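Local structure of methionine-binding protein (Coxiella burnetii, 3TQW) at residues A[179-183]-A[184-188]; A[208-211]-A[212-215]; A[59-62]-A[63-67]. The protein binds methionine and probably serves as the lipid-anchored, substrate-binding component of an ABC transporter that imports this amino acid. All coordinates share one frame; numbering follows the deposited sequence.

Contact 1: residues A[179-183]-A[184-188]; sequences AGLSP and SRDAL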
loop_
_atom_site.group_PDB
_atom_site.type_symbol
_atom_site.label_atom_id
_atom_site.label_comp_id
_atom_site.label_asym_id
_atom_site.label_seq_id
_atom_site.Cartn_x
_atom_site.Cartn_y
_atom_site.Cartn_z
ATOM N N ALA A 179 7.563 7.739 -8.966
ATOM C CA ALA A 179 8.052 9.108 -8.807
ATOM C C ALA A 179 9.578 9.162 -8.758
ATOM O O ALA A 179 10.159 10.217 -8.518
ATOM C CB ALA A 179 7.450 9.760 -7.561
ATOM N N GLY A 180 10.223 8.024 -8.999
ATOM C CA GLY A 180 11.671 7.958 -8.962
ATOM C C GLY A 180 12.232 7.823 -7.559
ATOM O O GLY A 180 13.432 7.995 -7.346
ATOM N N LEU A 181 11.367 7.510 -6.597
ATOM C CA LEU A 181 11.793 7.356 -5.208
ATOM C C LEU A 181 11.873 5.883 -4.818
ATOM O O LEU A 181 10.900 5.139 -4.952
ATOM C CB LEU A 181 10.837 8.088 -4.262
ATOM C CG LEU A 181 10.630 9.592 -4.472
ATOM C CD1 LEU A 181 9.514 10.084 -3.566
ATOM C CD2 LEU A 181 11.913 10.370 -4.216
ATOM N N SER A 182 13.035 5.469 -4.326
ATOM C CA SER A 182 13.238 4.096 -3.884
ATOM C C SER A 182 13.221 4.009 -2.362
ATOM O O SER A 182 13.941 4.744 -1.688
ATOM C CB SER A 182 14.569 3.565 -4.421
ATOM O OG SER A 182 15.037 2.477 -3.644
ATOM N N PRO A 183 12.394 3.108 -1.816
ATOM C CA PRO A 183 12.312 2.865 -0.373
ATOM C C PRO A 183 13.666 2.496 0.224
ATOM O O PRO A 183 13.998 2.954 1.317
ATOM C CB PRO A 183 11.367 1.665 -0.276
ATOM C CG PRO A 183 10.554 1.724 -1.513
ATOM C CD PRO A 183 11.440 2.280 -2.574
ATOM N N SER A 184 14.432 1.671 -0.483
ATOM C CA SER A 184 15.747 1.242 -0.014
ATOM C C SER A 184 16.801 2.339 -0.136
ATOM O O SER A 184 17.672 2.476 0.727
ATOM C CB SER A 184 16.216 0.006 -0.790
ATOM O OG SER A 184 15.336 -1.088 -0.597
ATOM N N ARG A 185 16.718 3.119 -1.207
ATOM C CA ARG A 185 17.759 4.090 -1.516
ATOM C C ARG A 185 17.455 5.494 -1.012
ATOM O O ARG A 185 18.356 6.205 -0.579
ATOM C CB ARG A 185 18.013 4.146 -3.024
ATOM C CG ARG A 185 18.671 2.904 -3.605
ATOM C CD ARG A 185 18.930 3.088 -5.095
ATOM N NE ARG A 185 19.654 1.965 -5.685
ATOM C CZ ARG A 185 20.020 1.903 -6.962
ATOM N NH1 ARG A 185 19.730 2.903 -7.786
ATOM N NH2 ARG A 185 20.678 0.844 -7.418
ATOM N N ASP A 186 16.190 5.894 -1.070
ATOM C CA ASP A 186 15.837 7.294 -0.849
ATOM C C ASP A 186 15.161 7.598 0.490
ATOM O O ASP A 186 15.239 8.723 0.981
ATOM C CB ASP A 186 14.974 7.801 -2.006
ATOM C CG ASP A 186 15.693 7.722 -3.338
ATOM O OD1 ASP A 186 16.876 8.115 -3.399
ATOM O OD2 ASP A 186 15.082 7.257 -4.320
ATOM N N ALA A 187 14.503 6.604 1.081
ATOM C CA ALA A 187 13.779 6.824 2.330
ATOM C C ALA A 187 14.724 7.117 3.493
ATOM O O ALA A 187 15.757 6.459 3.650
ATOM C CB ALA A 187 12.897 5.629 2.654
ATOM N N LEU A 188 14.372 8.111 4.302
ATOM C CA LEU A 188 15.147 8.414 5.500
ATOM C C LEU A 188 14.908 7.334 6.547
ATOM O O LEU A 188 15.727 7.121 7.441
ATOM C CB LEU A 188 14.775 9.789 6.061
ATOM C CG LEU A 188 15.415 11.009 5.392
ATOM C CD1 LEU A 188 14.964 11.143 3.945
ATOM C CD2 LEU A 188 15.109 12.290 6.166
#

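Contact 2: residues A[208-211]-A[212-215]; sequences KNDP and RLKQ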
loop_
_atom_site.group_PDB
_atom_site.type_symbol
_atom_site.label_atom_id
_atom_site.label_comp_id
_atom_site.label_asym_id
_atom_site.label_seq_id
_atom_site.Cartn_x
_atom_site.Cartn_y
_atom_site.Cartn_z
ATOM N N LYS A 208 -15.237 -17.022 -2.133
ATOM C CA LYS A 208 -14.020 -17.277 -1.354
ATOM C C LYS A 208 -13.411 -18.664 -1.594
ATOM O O LYS A 208 -12.214 -18.864 -1.382
ATOM C CB LYS A 208 -14.276 -17.074 0.139
ATOM C CG LYS A 208 -15.097 -18.179 0.754
ATOM C CD LYS A 208 -15.164 -18.053 2.263
ATOM C CE LYS A 208 -16.430 -17.348 2.692
ATOM N NZ LYS A 208 -16.865 -17.792 4.050
ATOM N N ASN A 209 -14.225 -19.618 -2.038
ATOM C CA ASN A 209 -13.734 -20.974 -2.290
ATOM C C ASN A 209 -13.516 -21.290 -3.769
ATOM O O ASN A 209 -13.334 -22.443 -4.145
ATOM C CB ASN A 209 -14.678 -22.006 -1.665
ATOM C CG ASN A 209 -14.708 -21.921 -0.152
ATOM O OD1 ASN A 209 -13.667 -21.891 0.496
ATOM N ND2 ASN A 209 -15.906 -21.865 0.415
ATOM N N ASP A 210 -13.531 -20.260 -4.607
ATOM C CA ASP A 210 -13.360 -20.449 -6.040
ATOM C C ASP A 210 -11.915 -20.866 -6.341
ATOM O O ASP A 210 -10.986 -20.114 -6.062
ATOM C CB ASP A 210 -13.707 -19.151 -6.777
ATOM C CG ASP A 210 -13.726 -19.318 -8.287
ATOM O OD1 ASP A 210 -12.911 -20.100 -8.819
ATOM O OD2 ASP A 210 -14.561 -18.662 -8.942
ATOM N N PRO A 211 -11.727 -22.065 -6.913
ATOM C CA PRO A 211 -10.368 -22.580 -7.121
ATOM C C PRO A 211 -9.546 -21.715 -8.077
ATOM O O PRO A 211 -8.342 -21.618 -7.911
ATOM C CB PRO A 211 -10.605 -23.971 -7.728
ATOM C CG PRO A 211 -11.959 -23.894 -8.340
ATOM C CD PRO A 211 -12.754 -22.991 -7.426
ATOM N N ARG A 212 -10.184 -21.086 -9.055
ATOM C CA ARG A 212 -9.439 -20.241 -9.991
ATOM C C ARG A 212 -8.904 -18.980 -9.312
ATOM O O ARG A 212 -7.805 -18.515 -9.619
ATOM C CB ARG A 212 -10.307 -19.881 -11.194
ATOM C CG ARG A 212 -10.865 -21.088 -11.917
ATOM C CD ARG A 212 -12.138 -20.719 -12.645
ATOM N NE ARG A 212 -11.864 -20.002 -13.880
ATOM C CZ ARG A 212 -12.711 -19.153 -14.451
ATOM N NH1 ARG A 212 -13.882 -18.901 -13.886
ATOM N NH2 ARG A 212 -12.380 -18.547 -15.585
ATOM N N LEU A 213 -9.687 -18.421 -8.396
ATOM C CA LEU A 213 -9.222 -17.269 -7.624
ATOM C C LEU A 213 -8.111 -17.659 -6.639
ATOM O O LEU A 213 -7.153 -16.907 -6.443
ATOM C CB LEU A 213 -10.393 -16.586 -6.911
ATOM C CG LEU A 213 -11.530 -16.181 -7.858
ATOM C CD1 LEU A 213 -12.670 -15.488 -7.118
ATOM C CD2 LEU A 213 -10.989 -15.291 -8.974
ATOM N N LYS A 214 -8.234 -18.834 -6.027
ATOM C CA LYS A 214 -7.172 -19.362 -5.174
ATOM C C LYS A 214 -5.888 -19.592 -5.972
ATOM O O LYS A 214 -4.788 -19.397 -5.466
ATOM C CB LYS A 214 -7.599 -20.673 -4.511
ATOM C CG LYS A 214 -8.696 -20.535 -3.462
ATOM C CD LYS A 214 -8.944 -21.879 -2.780
ATOM C CE LYS A 214 -9.990 -21.775 -1.684
ATOM N NZ LYS A 214 -10.222 -23.091 -1.018
ATOM N N GLN A 215 -6.034 -20.016 -7.222
ATOM C CA GLN A 215 -4.875 -20.221 -8.091
ATOM C C GLN A 215 -4.122 -18.923 -8.389
ATOM O O GLN A 215 -2.909 -18.935 -8.574
ATOM C CB GLN A 215 -5.283 -20.941 -9.376
ATOM C CG GLN A 215 -5.599 -22.404 -9.138
ATOM C CD GLN A 215 -6.342 -23.037 -10.301
ATOM O OE1 GLN A 215 -6.451 -22.449 -11.374
ATOM N NE2 GLN A 215 -6.872 -24.229 -10.083
HETATM O O HOH W 1 -11.406 -24.243 -4.023
#

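Contact 3: residues A[59-62]-A[63-67]; sequences QHLP and YLKAQ. With MET (methionine), chain C.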
loop_
_atom_site.group_PDB
_atom_site.type_symbol
_atom_site.label_atom_id
_atom_site.label_comp_id
_atom_site.label_asym_id
_atom_site.label_seq_id
_atom_site.Cartn_x
_atom_site.Cartn_y
_atom_site.Cartn_z
ATOM N N GLN A 59 -4.476 -3.751 -1.919
ATOM C CA GLN A 59 -4.691 -3.195 -0.585
ATOM C C GLN A 59 -4.212 -4.104 0.539
ATOM O O GLN A 59 -4.034 -5.315 0.348
ATOM C CB GLN A 59 -6.186 -2.921 -0.380
ATOM C CG GLN A 59 -6.965 -4.168 0.010
ATOM C CD GLN A 59 -8.443 -4.044 -0.267
ATOM O OE1 GLN A 59 -9.109 -3.137 0.229
ATOM N NE2 GLN A 59 -8.971 -4.963 -1.065
ATOM N N HIS A 60 -4.027 -3.518 1.720
ATOM C CA HIS A 60 -3.821 -4.303 2.937
ATOM C C HIS A 60 -5.130 -4.485 3.713
ATOM O O HIS A 60 -6.147 -3.861 3.394
ATOM C CB HIS A 60 -2.722 -3.696 3.824
ATOM C CG HIS A 60 -2.833 -2.213 4.020
ATOM N ND1 HIS A 60 -3.913 -1.619 4.641
ATOM C CD2 HIS A 60 -1.982 -1.206 3.706
ATOM C CE1 HIS A 60 -3.728 -0.312 4.689
ATOM N NE2 HIS A 60 -2.566 -0.033 4.126
ATOM N N LEU A 61 -5.093 -5.336 4.732
ATOM C CA LEU A 61 -6.291 -5.676 5.493
ATOM C C LEU A 61 -6.931 -4.482 6.225
ATOM O O LEU A 61 -8.153 -4.342 6.221
ATOM C CB LEU A 61 -5.992 -6.827 6.460
ATOM C CG LEU A 61 -7.176 -7.565 7.078
ATOM C CD1 LEU A 61 -8.219 -7.900 6.024
ATOM C CD2 LEU A 61 -6.702 -8.828 7.797
ATOM N N PRO A 62 -6.115 -3.618 6.855
ATOM C CA PRO A 62 -6.711 -2.440 7.500
ATOM C C PRO A 62 -7.458 -1.539 6.513
ATOM O O PRO A 62 -8.510 -0.998 6.855
ATOM C CB PRO A 62 -5.495 -1.706 8.080
ATOM C CG PRO A 62 -4.500 -2.818 8.335
ATOM C CD PRO A 62 -4.675 -3.733 7.150
ATOM N N TYR A 63 -6.928 -1.371 5.308
ATOM C CA TYR A 63 -7.646 -0.612 4.294
ATOM C C TYR A 63 -8.972 -1.292 3.935
ATOM O O TYR A 63 -10.008 -0.639 3.825
ATOM C CB TYR A 63 -6.791 -0.415 3.040
ATOM C CG TYR A 63 -7.416 0.555 2.064
ATOM C CD1 TYR A 63 -8.374 0.128 1.150
ATOM C CD2 TYR A 63 -7.066 1.901 2.072
ATOM C CE1 TYR A 63 -8.963 1.022 0.253
ATOM C CE2 TYR A 63 -7.642 2.801 1.177
ATOM C CZ TYR A 63 -8.593 2.354 0.279
ATOM O OH TYR A 63 -9.174 3.241 -0.604
ATOM N N LEU A 64 -8.933 -2.608 3.754
ATOM C CA LEU A 64 -10.133 -3.368 3.413
ATOM C C LEU A 64 -11.196 -3.243 4.500
ATOM O O LEU A 64 -12.364 -2.970 4.218
ATOM C CB LEU A 64 -9.780 -4.843 3.197
ATOM C CG LEU A 64 -10.953 -5.779 2.924
ATOM C CD1 LEU A 64 -11.796 -5.256 1.760
ATOM C CD2 LEU A 64 -10.453 -7.203 2.642
ATOM N N LYS A 65 -10.782 -3.449 5.745
ATOM C CA LYS A 65 -11.686 -3.327 6.878
ATOM C C LYS A 65 -12.280 -1.927 6.953
ATOM O O LYS A 65 -13.467 -1.761 7.231
ATOM C CB LYS A 65 -10.959 -3.665 8.184
ATOM C CG LYS A 65 -10.516 -5.123 8.277
ATOM C CD LYS A 65 -9.706 -5.380 9.542
ATOM C CE LYS A 65 -9.324 -6.854 9.664
ATOM N NZ LYS A 65 -8.420 -7.109 10.824
ATOM N N ALA A 66 -11.455 -0.915 6.708
ATOM C CA ALA A 66 -11.938 0.462 6.765
ATOM C C ALA A 66 -12.983 0.745 5.679
ATOM O O ALA A 66 -14.038 1.322 5.961
ATOM C CB ALA A 66 -10.772 1.450 6.683
ATOM N N GLN A 67 -12.714 0.329 4.445
ATOM C CA GLN A 67 -13.681 0.571 3.373
ATOM C C GLN A 67 -14.955 -0.273 3.516
ATOM O O GLN A 67 -16.034 0.164 3.122
ATOM C CB GLN A 67 -13.075 0.427 1.970
ATOM C CG GLN A 67 -13.980 1.079 0.907
ATOM C CD GLN A 67 -13.379 1.160 -0.486
ATOM O OE1 GLN A 67 -12.594 0.305 -0.897
ATOM N NE2 GLN A 67 -13.780 2.193 -1.239
HETATM N N MET C . 0.149 -1.075 -1.940
HETATM C CA MET C . -0.216 -0.136 -0.872
HETATM C C MET C . 0.722 -0.331 0.316
HETATM O O MET C . 1.092 -1.463 0.624
HETATM C CB MET C . -1.674 -0.367 -0.448
HETATM C CG MET C . -2.212 0.581 0.628
HETATM S SD MET C . -3.937 0.219 1.052
HETATM C CE MET C . -4.725 0.652 -0.498
HETATM O OXT MET C . 1.136 0.617 0.987
#

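Contact 1: residues A[179-183]-A[184-188]
Ser182 and Asp186 close a tight alpha-turn in which the Ser182 carbonyl faces the amides three to five positions on: Asp186 N bonds Ser182 O at 2.6 Å, while Arg185 N and Ala187 N make weak, longer bonds to the same oxygen. From Pro183 to Asp186 the backbone angles are roughly helical, and the chain extends again at Ala187. The aspartate answers with its carboxylate. Its CG lies anti to its own carbonyl carbon (chi1 -61°), which swings OD2 back to Ser182 N, 2.7 Å away in a nearly straight bond (174°) that uses the anti side of the carboxylate. Ser182 and Asp186 thus grip each other twice, backbone to backbone and side chain to backbone. This turn lies in the loop joining helix 173-176 to strand 189-190, just after a Schellman motif in which Gly180, at positive phi, ends the helix. Ser182 OG accepts from Arg185 N at 3.0 Å, and the methylene CB of Arg185 lies alongside that hydroxyl before the extended chain leads its guanidinium away. Ala187 CB rests 3.2 Å from Pro183 O, and Leu181, Pro183 and Ala187 all lean on Tyr89 of strand 87-89.

Contact 2: residues A[208-211]-A[212-215]
Asp210 reaches forward to Arg212 and Leu213 from the N-cap of helix 211-220. With CG anti to the backbone N (chi1 -173°), its carboxylate swings over the first turn, and OD1 accepts from Arg212 N at 2.9 Å, met on the anti side and 22° out of the carboxylate plane. The arginine side chain starts beside the same oxygen, its CB 3.5 Å from Asp210 OD1, then bends at chi3; the carboxylate and guanidinium planes end 38° apart without their charged atoms touching. Leu213 crosses Asp210 obliquely, its CD1 3.8 Å from Asp210 CB, and touches Val5 of strand 5-10 and Ile78 of strand 75-83. Asn209 and Lys214 run side by side and point the same way. The fully extended lysine carries its CE to 3.7 Å from Lys208 O, and a water bonded to Asn209 O makes a weak bond to Lys214 NZ. Gln215 sets its CG 3.1 Å from Pro211 O, the carbonyl that also takes Gln215 N. A carboxylate at the start of the helix satisfies an early amide and probably interacts favourably with the helix dipole, while Lys214 NZ is tied to the Asn209 carbonyl loosely, through that weakly bound water.

Contact 3: residues A[59-62]-A[63-67]
His60 caps helix 61-71 through its imidazole: Tyr63 N donates to ND1 at 3.1 Å, close to the ring plane. The histidine CG sits between its backbone N and carbonyl carbon (chi1 46°), which turns ND1 toward the amides of the first helical turn. Behind this cap the regular helical bonds begin, Leu64 N to His60 O, Lys65 N to Leu61 O and Ala66 N to Pro62 O.

Around the ligand the interactions are those of a thioether with flat rings. The methionine SD lies 3.4 Å above the His60 plane, offset toward the rim and nearest NE2, while its CE methyl sits over one face of the Tyr63 ring, 3.6 Å from the plane. The planes of the His60 and Tyr63 rings are about 76° apart, and the end of the ligand meets a face of each, SD over the imidazole and CE over the phenol. Gln59 CA meets the same methyl at 3.8 Å.

At the edge of the Tyr63 ring lies Gln59 OE1, in the ring plane, 3.5 Å from CD1, with amide and ring 56° apart; that oxygen is also bonded by Asn45 and touches Leu64 CA.

Apolar contacts run between Leu61 and Leu64, CD1 to CD2 at 4.1 Å, and along the extended Lys65 chain; they hold for one of two Leu61 conformers, and the Lys65 approach is doubtful.

His60 therefore spends both ring nitrogens, ND1 on the helix amide and NE2 on Asn113 of helix 111-123. A ring accepting at ND1 would carry its hydrogen on NE2, consistent with donation to Asn113 OD1, and this pairing probably fixes the imidazole's rotation and the face it gives to the ligand sulfur.

Contact 3 is the partly buried one and lines the methionine pocket, whereas contacts 1 and 2 lie at the surface, with centres about 35 Å apart on opposite sides of the chain's centre. Contacts 2 and 3 both start a helix with a side-chain cap, a carboxylate at 208-215 and an imidazole at 59-67, and both pack beside the six-stranded sheet, which supplies strand 55-60 to contact 3. Contact 1 belongs instead with the five-stranded sheet: it has no regular helix, and its aspartate bonds backward to a loop amide. Carboxylates bonded to backbone amides mark contacts 1 and 2; aromatic faces against a thioether, with an imidazole bonded at both nitrogens, mark contact 3.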